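Local coordinates for protein Methylcobalamin\: coenzyme M methyltransferase (Methanosarcina mazei, PDB 4AY7) that catalyses methyl transfer from a methylated corrinoid to coenzyme M, a zinc-dependent step of methanogenesis, on a TIM-barrel scaffold, at residues Val148-Thr159 against Gly203-Ala214; Asp186-Asn197 against Arg231-Asn240. All blocks are in the same frame, centred on the assembly; numbering follows the deposited sequence.

Contact 1 of 2, residues Val148-Thr159 against Gly203-Ala214; sequences VPIVGGMEGPVT and GADVIAIADPVA
Asp211 OD1 takes two hydrogen bonds from Thr159, one from its backbone N on the syn lone pair and one from OG1 (2.6 Å from OD1) on the anti lone pair. The other carboxylate oxygen, Asp211 OD2, accepts from Val158 N at 2.9 Å, again with its syn lone pair, so the carboxylate of Asp211 holds the backbone N of Val158 and Thr159 in the first turn of the helix that follows Gly156. Thr159 OG1 stands beside its own backbone N (chi1 -64°), and from there it also accepts a bond from Val213 N at 3.1 Å, which ties the short 3-10 turn 212-214 to this helix. Before this turn, strands 150-155 and 206-210 pair in parallel: Gly152 N bonds to Val206 O, Ala208 N to Gly152 O, Met154 N to Ala208 O and Ala210 N to Met154 O. On one face Met154 rests SD on Ile207 CG2 (3.8 Å) and CG on Ile209 CG2; on the other, Val151 CG1 meets Ala208 CB at 3.9 Å. At the N-terminal end, Asp205 OD2 accepts from Ile150 N at 2.9 Å and also makes a salt bridge with Arg141. The two strands are neighbours in the parallel wall of the TIM barrel, and the side chain of Pro212, just past their C-terminal ends, lies about 6 Å from the bound zinc ion, as befits a fold whose active sites gather there.

Contact 2 of 2, residues Asp186-Asn197 against Arg231-Asn240; sequences DIATEASIIYAN and RLQKFASSVN
Arg231 meets Asp186 with two nitrogens side-on, NE at 3.1 Å and NH2 at 3.2 Å from the same oxygen, OD1. That oxygen lies in the guanidinium plane, whereas both donors approach it from one face of the carboxylate, whose plane is turned 32° from the guanidinium. A bend at chi2 (82°) carries the arginine past Thr189, whose OG1 sits against Arg231 CB while bonding to Leu185 O of its own helix. The same guanidinium is also held by Phe227 O and Glu182; an alanine here would probably leave Asp186 and Glu182 without their shared cationic partner, with CB still against Thr189 OG1. Next in sequence, Lys234 lays its aliphatic CD beside Thr189 CG2. Phe235 turns its ring towards the other helix by setting CG anti to the backbone N. Ser192 O lies at the ring edge near CE2, and Ala196 CB approaches CZ at 3.8 Å. One turn on, Ser238 offers CB to Ile193 CD1 at 3.6 Å, and its OG bonds back to Lys234 O. Val239, where the helix ends, puts CG2 over the centre of the Phe235 ring and against Ala196 CB. Asn197 then grips the end of the segment twice: its ND2 donates to Ser238 O in an almost straight bond of 3.1 Å, and its OD1 accepts from Asn240 N at 2.8 Å in the carbonyl plane. The two helical segments, 186-197 and 231-238, run 23° from parallel and share a largely apolar middle closed by a salt bridge at one end and an amide at the other, so polar pairing is likely to fix their register while apolar packing joins them.

How the contacts relate
From the N terminus, strand 150-155 runs into helix 157-165, and the chain then passes through helices 167-176 and 178-202 before strand 206-210 returns beside strand 150-155; contact 1 closes this almost wholly helical crossover. Contact 2 begins within that excursion, at 186-197, and is completed by 231-240, beyond strand 206-210, so the two loops cross rather than nest. Contact 1 joins adjacent strands of the barrel wall, whereas contact 2 joins two helices of the layer outside it. The layers meet directly: Ile209 CG2 packs on Phe235 CZ at 3.4 Å, and Met154 CE reaches Ser192 O. Pro157, at the start of helix 157-165, packs on Ala188 and Thr189 of helix 178-202.

Contact 1 of 2, residues Val148-Thr159 against Gly203-Ala214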
loop_
_atom_site.group_PDB
_atom_site.type_symbol
_atom_site.label_atom_id
_atom_site.label_comp_id
_atom_site.label_asym_id
_atom_site.label_seq_id
_atom_site.Cartn_x
_atom_site.Cartn_y
_atom_site.Cartn_z
ATOM N N VAL A 148 5.277 -18.232 -0.887
ATOM C CA VAL A 148 5.589 -16.864 -0.534
ATOM C C VAL A 148 4.473 -15.989 -1.016
ATOM O O VAL A 148 4.069 -16.104 -2.195
ATOM C CB VAL A 148 6.877 -16.446 -1.201
ATOM C CG1 VAL A 148 7.224 -15.005 -0.877
ATOM C CG2 VAL A 148 7.983 -17.360 -0.746
ATOM N N PRO A 149 3.995 -15.091 -0.168
ATOM C CA PRO A 149 2.893 -14.238 -0.595
ATOM C C PRO A 149 3.370 -13.029 -1.444
ATOM O O PRO A 149 4.427 -12.505 -1.205
ATOM C CB PRO A 149 2.314 -13.765 0.730
ATOM C CG PRO A 149 3.481 -13.646 1.637
ATOM C CD PRO A 149 4.412 -14.787 1.222
ATOM N N ILE A 150 2.536 -12.576 -2.366
ATOM C CA ILE A 150 2.775 -11.451 -3.231
ATOM C C ILE A 150 1.749 -10.435 -2.862
ATOM O O ILE A 150 0.571 -10.726 -2.857
ATOM C CB ILE A 150 2.632 -11.797 -4.727
ATOM C CG1 ILE A 150 3.623 -12.881 -5.100
ATOM C CG2 ILE A 150 2.810 -10.533 -5.603
ATOM C CD1 ILE A 150 3.515 -13.307 -6.556
ATOM N N VAL A 151 2.238 -9.280 -2.432
ATOM C CA VAL A 151 1.406 -8.139 -2.134
ATOM C C VAL A 151 1.390 -7.125 -3.327
ATOM O O VAL A 151 2.416 -6.619 -3.745
ATOM C CB VAL A 151 1.946 -7.419 -0.914
ATOM C CG1 VAL A 151 1.020 -6.255 -0.626
ATOM C CG2 VAL A 151 2.013 -8.382 0.300
ATOM N N GLY A 152 0.220 -6.899 -3.882
ATOM C CA GLY A 152 0.001 -5.920 -4.869
ATOM C C GLY A 152 -0.409 -4.603 -4.275
ATOM O O GLY A 152 -1.471 -4.473 -3.721
ATOM N N GLY A 153 0.409 -3.593 -4.514
ATOM C CA GLY A 153 0.157 -2.250 -4.054
ATOM C C GLY A 153 -0.442 -1.380 -5.104
ATOM O O GLY A 153 -0.131 -1.535 -6.323
ATOM N N MET A 154 -1.291 -0.450 -4.682
ATOM C CA MET A 154 -1.867 0.511 -5.605
ATOM C C MET A 154 -2.428 1.687 -4.839
ATOM O O MET A 154 -2.729 1.594 -3.658
ATOM C CB MET A 154 -2.952 -0.134 -6.451
ATOM C CG MET A 154 -4.004 -0.801 -5.601
ATOM S SD MET A 154 -5.370 -1.626 -6.469
ATOM C CE MET A 154 -6.388 -0.212 -6.866
ATOM N N GLU A 155 -2.583 2.773 -5.535
ATOM C CA GLU A 155 -3.313 3.960 -5.083
ATOM C C GLU A 155 -4.781 3.598 -4.920
ATOM O O GLU A 155 -5.332 2.798 -5.645
ATOM C CB GLU A 155 -3.095 5.159 -6.073
ATOM C CG GLU A 155 -3.558 4.928 -7.473
ATOM C CD GLU A 155 -2.473 4.301 -8.379
ATOM O OE1 GLU A 155 -1.656 3.454 -7.919
ATOM O OE2 GLU A 155 -2.479 4.605 -9.581
ATOM N N GLY A 156 -5.374 4.078 -3.834
ATOM C CA GLY A 156 -6.739 3.707 -3.469
ATOM C C GLY A 156 -7.740 4.647 -4.146
ATOM O O GLY A 156 -7.339 5.680 -4.751
ATOM N N PRO A 157 -9.030 4.345 -4.028
ATOM C CA PRO A 157 -9.983 5.077 -4.846
ATOM C C PRO A 157 -10.094 6.551 -4.531
ATOM O O PRO A 157 -10.377 7.348 -5.443
ATOM C CB PRO A 157 -11.296 4.370 -4.624
ATOM C CG PRO A 157 -11.120 3.426 -3.500
ATOM C CD PRO A 157 -9.645 3.213 -3.303
ATOM N N VAL A 158 -9.820 6.966 -3.310
ATOM C CA VAL A 158 -9.935 8.380 -3.023
ATOM C C VAL A 158 -8.824 9.114 -3.809
ATOM O O VAL A 158 -9.036 10.131 -4.469
ATOM C CB VAL A 158 -9.903 8.683 -1.544
ATOM C CG1 VAL A 158 -10.037 10.179 -1.253
ATOM C CG2 VAL A 158 -11.012 7.874 -0.855
ATOM N N THR A 159 -7.601 8.600 -3.699
ATOM C CA THR A 159 -6.469 9.196 -4.385
ATOM C C THR A 159 -6.617 9.130 -5.910
ATOM O O THR A 159 -6.263 10.092 -6.588
ATOM C CB THR A 159 -5.209 8.519 -3.823
ATOM O OG1 THR A 159 -5.140 8.864 -2.428
ATOM C CG2 THR A 159 -3.877 8.986 -4.516
ATOM N N GLY A 203 -1.796 -13.241 -9.672
ATOM C CA GLY A 203 -1.130 -14.009 -8.633
ATOM C C GLY A 203 -0.890 -13.323 -7.274
ATOM O O GLY A 203 -0.343 -13.965 -6.363
ATOM N N ALA A 204 -1.359 -12.067 -7.104
ATOM C CA ALA A 204 -1.284 -11.350 -5.810
ATOM C C ALA A 204 -2.212 -12.015 -4.823
ATOM O O ALA A 204 -3.336 -12.419 -5.151
ATOM C CB ALA A 204 -1.653 -9.855 -5.924
ATOM N N ASP A 205 -1.735 -12.088 -3.595
ATOM C CA ASP A 205 -2.444 -12.732 -2.468
ATOM C C ASP A 205 -3.137 -11.734 -1.569
ATOM O O ASP A 205 -4.149 -12.064 -0.905
ATOM C CB ASP A 205 -1.440 -13.543 -1.631
ATOM C CG ASP A 205 -0.784 -14.673 -2.450
ATOM O OD1 ASP A 205 -1.472 -15.588 -3.003
ATOM O OD2 ASP A 205 0.431 -14.591 -2.642
ATOM N N VAL A 206 -2.533 -10.551 -1.479
ATOM C CA VAL A 206 -3.050 -9.451 -0.699
ATOM C C VAL A 206 -3.041 -8.242 -1.615
ATOM O O VAL A 206 -2.059 -8.066 -2.327
ATOM C CB VAL A 206 -2.091 -9.219 0.487
ATOM C CG1 VAL A 206 -2.511 -7.962 1.261
ATOM C CG2 VAL A 206 -2.057 -10.442 1.377
ATOM N N ILE A 207 -4.062 -7.392 -1.575
ATOM C CA ILE A 207 -4.021 -6.116 -2.277
ATOM C C ILE A 207 -3.960 -5.129 -1.145
ATOM O O ILE A 207 -4.861 -5.145 -0.334
ATOM C CB ILE A 207 -5.241 -5.806 -3.222
ATOM C CG1 ILE A 207 -5.349 -6.953 -4.225
ATOM C CG2 ILE A 207 -5.058 -4.420 -3.855
ATOM C CD1 ILE A 207 -4.114 -7.088 -5.165
ATOM N N ALA A 208 -2.929 -4.292 -1.148
ATOM C CA ALA A 208 -2.748 -3.186 -0.246
ATOM C C ALA A 208 -2.892 -1.830 -0.912
ATOM O O ALA A 208 -2.096 -1.448 -1.832
ATOM C CB ALA A 208 -1.379 -3.287 0.383
ATOM N N ILE A 209 -3.919 -1.068 -0.517
ATOM C CA ILE A 209 -4.093 0.206 -1.129
ATOM C C ILE A 209 -3.553 1.300 -0.246
ATOM O O ILE A 209 -3.676 1.260 0.969
ATOM C CB ILE A 209 -5.537 0.479 -1.541
ATOM C CG1 ILE A 209 -6.432 0.733 -0.353
ATOM C CG2 ILE A 209 -6.067 -0.664 -2.452
ATOM C CD1 ILE A 209 -7.879 1.048 -0.714
ATOM N N ALA A 210 -2.964 2.287 -0.864
ATOM C CA ALA A 210 -2.461 3.432 -0.166
ATOM C C ALA A 210 -3.313 4.592 -0.584
ATOM O O ALA A 210 -3.380 4.911 -1.768
ATOM C CB ALA A 210 -0.978 3.644 -0.454
ATOM N N ASP A 211 -3.983 5.248 0.344
ATOM C CA ASP A 211 -4.884 6.257 -0.012
ATOM C C ASP A 211 -4.637 7.541 0.741
ATOM O O ASP A 211 -5.443 7.948 1.544
ATOM C CB ASP A 211 -6.333 5.746 0.199
ATOM C CG ASP A 211 -7.311 6.214 -0.917
ATOM O OD1 ASP A 211 -6.990 7.245 -1.542
ATOM O OD2 ASP A 211 -8.418 5.589 -1.124
ATOM N N PRO A 212 -3.536 8.208 0.456
ATOM C CA PRO A 212 -3.201 9.398 1.230
ATOM C C PRO A 212 -4.208 10.546 1.188
ATOM O O PRO A 212 -4.277 11.284 2.139
ATOM C CB PRO A 212 -1.870 9.817 0.636
ATOM C CG PRO A 212 -1.869 9.248 -0.744
ATOM C CD PRO A 212 -2.453 7.880 -0.454
ATOM N N VAL A 213 -4.928 10.754 0.082
ATOM C CA VAL A 213 -5.942 11.822 0.002
ATOM C C VAL A 213 -7.059 11.642 1.083
ATOM O O VAL A 213 -7.695 12.604 1.473
ATOM C CB VAL A 213 -6.456 11.995 -1.477
ATOM C CG1 VAL A 213 -7.505 13.115 -1.613
ATOM C CG2 VAL A 213 -5.273 12.389 -2.387
ATOM N N ALA A 214 -7.307 10.427 1.510
ATOM C CA ALA A 214 -8.344 10.176 2.520
ATOM C C ALA A 214 -7.904 10.593 3.940
ATOM O O ALA A 214 -8.718 10.578 4.875
ATOM C CB ALA A 214 -8.767 8.702 2.445
#

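Contact 2 of 2, residues Asp186-Asn197 against Arg231-Asn240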
loop_
_atom_site.group_PDB
_atom_site.type_symbol
_atom_site.label_atom_id
_atom_site.label_comp_id
_atom_site.label_asym_id
_atom_site.label_seq_id
_atom_site.Cartn_x
_atom_site.Cartn_y
_atom_site.Cartn_z
ATOM N N ASP A 186 -17.044 7.435 -7.768
ATOM C CA ASP A 186 -17.600 6.235 -8.339
ATOM C C ASP A 186 -16.813 5.673 -9.497
ATOM O O ASP A 186 -16.609 4.458 -9.572
ATOM C CB ASP A 186 -19.101 6.445 -8.733
ATOM C CG ASP A 186 -20.030 6.568 -7.459
ATOM O OD1 ASP A 186 -19.567 6.255 -6.325
ATOM O OD2 ASP A 186 -21.178 7.032 -7.614
ATOM N N ILE A 187 -16.365 6.524 -10.423
ATOM C CA ILE A 187 -15.524 6.058 -11.520
ATOM C C ILE A 187 -14.195 5.526 -10.966
ATOM O O ILE A 187 -13.745 4.437 -11.385
ATOM C CB ILE A 187 -15.204 7.186 -12.513
ATOM C CG1 ILE A 187 -16.507 7.693 -13.187
ATOM C CG2 ILE A 187 -14.211 6.720 -13.553
ATOM C CD1 ILE A 187 -16.433 9.109 -13.718
ATOM N N ALA A 188 -13.555 6.295 -10.047
ATOM C CA ALA A 188 -12.303 5.857 -9.409
ATOM C C ALA A 188 -12.478 4.502 -8.729
ATOM O O ALA A 188 -11.594 3.669 -8.887
ATOM C CB ALA A 188 -11.784 6.894 -8.375
ATOM N N THR A 189 -13.627 4.240 -8.048
ATOM C CA THR A 189 -13.787 2.987 -7.306
ATOM C C THR A 189 -13.933 1.821 -8.270
ATOM O O THR A 189 -13.314 0.770 -8.058
ATOM C CB THR A 189 -14.939 3.081 -6.292
ATOM O OG1 THR A 189 -14.634 4.182 -5.445
ATOM C CG2 THR A 189 -15.160 1.812 -5.436
ATOM N N GLU A 190 -14.665 2.054 -9.355
ATOM C CA GLU A 190 -14.879 1.050 -10.341
ATOM C C GLU A 190 -13.530 0.631 -10.957
ATOM O O GLU A 190 -13.258 -0.536 -11.151
ATOM C CB GLU A 190 -15.822 1.611 -11.412
ATOM C CG GLU A 190 -16.099 0.732 -12.609
ATOM C CD GLU A 190 -17.075 1.414 -13.613
ATOM O OE1 GLU A 190 -18.072 2.069 -13.150
ATOM O OE2 GLU A 190 -16.851 1.295 -14.870
ATOM N N ALA A 191 -12.758 1.617 -11.365
ATOM C CA ALA A 191 -11.447 1.360 -11.999
ATOM C C ALA A 191 -10.571 0.621 -10.991
ATOM O O ALA A 191 -9.831 -0.295 -11.343
ATOM C CB ALA A 191 -10.748 2.685 -12.458
ATOM N N SER A 192 -10.615 1.045 -9.748
ATOM C CA SER A 192 -9.763 0.444 -8.676
ATOM C C SER A 192 -10.049 -1.042 -8.508
ATOM O O SER A 192 -9.141 -1.855 -8.416
ATOM C CB SER A 192 -9.964 1.221 -7.345
ATOM O OG SER A 192 -9.269 2.483 -7.455
ATOM N N ILE A 193 -11.322 -1.400 -8.527
ATOM C CA ILE A 193 -11.716 -2.786 -8.283
ATOM C C ILE A 193 -11.248 -3.633 -9.471
ATOM O O ILE A 193 -10.692 -4.755 -9.302
ATOM C CB ILE A 193 -13.244 -2.859 -8.132
ATOM C CG1 ILE A 193 -13.612 -2.237 -6.822
ATOM C CG2 ILE A 193 -13.732 -4.271 -8.333
ATOM C CD1 ILE A 193 -15.082 -1.964 -6.705
ATOM N N ILE A 194 -11.442 -3.097 -10.668
ATOM C CA ILE A 194 -11.024 -3.805 -11.895
ATOM C C ILE A 194 -9.516 -4.133 -11.849
ATOM O O ILE A 194 -9.096 -5.243 -12.171
ATOM C CB ILE A 194 -11.361 -3.035 -13.172
ATOM C CG1 ILE A 194 -12.898 -2.987 -13.401
ATOM C CG2 ILE A 194 -10.622 -3.651 -14.393
ATOM C CD1 ILE A 194 -13.423 -1.919 -14.354
ATOM N N TYR A 195 -8.712 -3.140 -11.538
ATOM C CA TYR A 195 -7.227 -3.320 -11.505
ATOM C C TYR A 195 -6.823 -4.251 -10.380
ATOM O O TYR A 195 -6.036 -5.185 -10.570
ATOM C CB TYR A 195 -6.577 -1.968 -11.309
ATOM C CG TYR A 195 -5.050 -1.975 -11.179
ATOM C CD1 TYR A 195 -4.260 -2.842 -11.924
ATOM C CD2 TYR A 195 -4.416 -1.103 -10.320
ATOM C CE1 TYR A 195 -2.868 -2.847 -11.816
ATOM C CE2 TYR A 195 -3.007 -1.030 -10.233
ATOM C CZ TYR A 195 -2.241 -1.932 -10.977
ATOM O OH TYR A 195 -0.882 -1.947 -10.873
ATOM N N ALA A 196 -7.394 -4.034 -9.202
ATOM C CA ALA A 196 -7.109 -4.911 -8.037
ATOM C C ALA A 196 -7.390 -6.401 -8.361
ATOM O O ALA A 196 -6.541 -7.243 -8.154
ATOM C CB ALA A 196 -7.934 -4.453 -6.821
ATOM N N ASN A 197 -8.570 -6.714 -8.889
ATOM C CA ASN A 197 -8.860 -8.049 -9.300
ATOM C C ASN A 197 -7.987 -8.633 -10.336
ATOM O O ASN A 197 -7.731 -9.860 -10.337
ATOM C CB ASN A 197 -10.370 -8.233 -9.620
ATOM C CG ASN A 197 -11.261 -8.231 -8.369
ATOM O OD1 ASN A 197 -10.866 -8.717 -7.358
ATOM N ND2 ASN A 197 -12.469 -7.667 -8.460
ATOM N N ARG A 231 -17.097 4.221 -0.498
ATOM C CA ARG A 231 -16.351 3.718 -1.594
ATOM C C ARG A 231 -15.307 2.737 -1.163
ATOM O O ARG A 231 -15.083 1.727 -1.830
ATOM C CB ARG A 231 -15.744 4.864 -2.471
ATOM C CG ARG A 231 -16.757 5.584 -3.365
ATOM C CD ARG A 231 -17.581 6.673 -2.655
ATOM N NE ARG A 231 -18.663 7.149 -3.514
ATOM C CZ ARG A 231 -19.591 8.029 -3.181
ATOM N NH1 ARG A 231 -19.651 8.570 -1.984
ATOM N NH2 ARG A 231 -20.565 8.286 -4.068
ATOM N N LEU A 232 -14.611 3.046 -0.080
ATOM C CA LEU A 232 -13.606 2.071 0.484
ATOM C C LEU A 232 -14.265 0.735 0.869
ATOM O O LEU A 232 -13.737 -0.325 0.500
ATOM C CB LEU A 232 -12.909 2.698 1.673
ATOM C CG LEU A 232 -12.004 3.869 1.307
ATOM C CD1 LEU A 232 -11.583 4.719 2.534
ATOM C CD2 LEU A 232 -10.746 3.383 0.562
ATOM N N GLN A 233 -15.460 0.791 1.504
ATOM C CA GLN A 233 -16.303 -0.400 1.721
ATOM C C GLN A 233 -16.623 -1.163 0.444
ATOM O O GLN A 233 -16.515 -2.402 0.420
ATOM C CB GLN A 233 -17.613 -0.026 2.395
ATOM C CG GLN A 233 -17.383 0.298 3.848
ATOM C CD GLN A 233 -18.599 0.903 4.559
ATOM O OE1 GLN A 233 -19.400 1.607 3.958
ATOM N NE2 GLN A 233 -18.698 0.669 5.847
ATOM N N LYS A 234 -16.938 -0.436 -0.631
ATOM C CA LYS A 234 -17.268 -1.101 -1.890
ATOM C C LYS A 234 -16.047 -1.765 -2.470
ATOM O O LYS A 234 -16.124 -2.882 -3.029
ATOM C CB LYS A 234 -17.847 -0.133 -2.880
ATOM C CG LYS A 234 -18.335 -0.777 -4.159
ATOM C CD LYS A 234 -18.806 0.330 -5.092
ATOM C CE LYS A 234 -19.477 -0.213 -6.351
ATOM N NZ LYS A 234 -20.465 -1.269 -5.950
ATOM N N PHE A 235 -14.893 -1.073 -2.380
ATOM C CA PHE A 235 -13.665 -1.708 -2.836
ATOM C C PHE A 235 -13.371 -3.023 -2.121
ATOM O O PHE A 235 -13.111 -4.070 -2.765
ATOM C CB PHE A 235 -12.493 -0.737 -2.598
ATOM C CG PHE A 235 -11.172 -1.273 -3.039
ATOM C CD1 PHE A 235 -10.390 -1.984 -2.186
ATOM C CD2 PHE A 235 -10.709 -1.020 -4.351
ATOM C CE1 PHE A 235 -9.144 -2.466 -2.577
ATOM C CE2 PHE A 235 -9.490 -1.516 -4.769
ATOM C CZ PHE A 235 -8.706 -2.264 -3.867
ATOM N N ALA A 236 -13.376 -2.976 -0.784
ATOM C CA ALA A 236 -12.971 -4.137 0.038
ATOM C C ALA A 236 -13.934 -5.251 -0.226
ATOM O O ALA A 236 -13.531 -6.404 -0.386
ATOM C CB ALA A 236 -12.988 -3.814 1.502
ATOM N N SER A 237 -15.206 -4.903 -0.399
ATOM C CA SER A 237 -16.169 -5.984 -0.639
ATOM C C SER A 237 -16.117 -6.609 -2.028
ATOM O O SER A 237 -16.607 -7.716 -2.233
ATOM C CB SER A 237 -17.570 -5.547 -0.237
ATOM O OG SER A 237 -18.074 -4.651 -1.202
ATOM N N SER A 238 -15.617 -5.869 -3.012
ATOM C CA SER A 238 -15.640 -6.323 -4.397
ATOM C C SER A 238 -14.351 -6.988 -4.885
ATOM O O SER A 238 -14.300 -7.559 -5.991
ATOM C CB SER A 238 -15.927 -5.116 -5.262
ATOM O OG SER A 238 -17.121 -4.415 -4.839
ATOM N N VAL A 239 -13.289 -6.787 -4.130
ATOM C CA VAL A 239 -11.962 -7.315 -4.450
ATOM C C VAL A 239 -11.811 -8.724 -3.884
ATOM O O VAL A 239 -12.048 -8.966 -2.683
ATOM C CB VAL A 239 -10.884 -6.381 -3.912
ATOM C CG1 VAL A 239 -9.481 -6.980 -4.069
ATOM C CG2 VAL A 239 -10.939 -5.080 -4.702
ATOM N N ASN A 240 -11.393 -9.628 -4.753
ATOM C CA ASN A 240 -11.385 -11.073 -4.491
ATOM C C ASN A 240 -10.126 -11.568 -3.784
ATOM O O ASN A 240 -9.545 -12.562 -4.160
ATOM C CB ASN A 240 -11.659 -11.804 -5.829
ATOM C CG ASN A 240 -13.065 -11.461 -6.335
ATOM O OD1 ASN A 240 -13.983 -11.491 -5.558
ATOM N ND2 ASN A 240 -13.201 -11.056 -7.532
#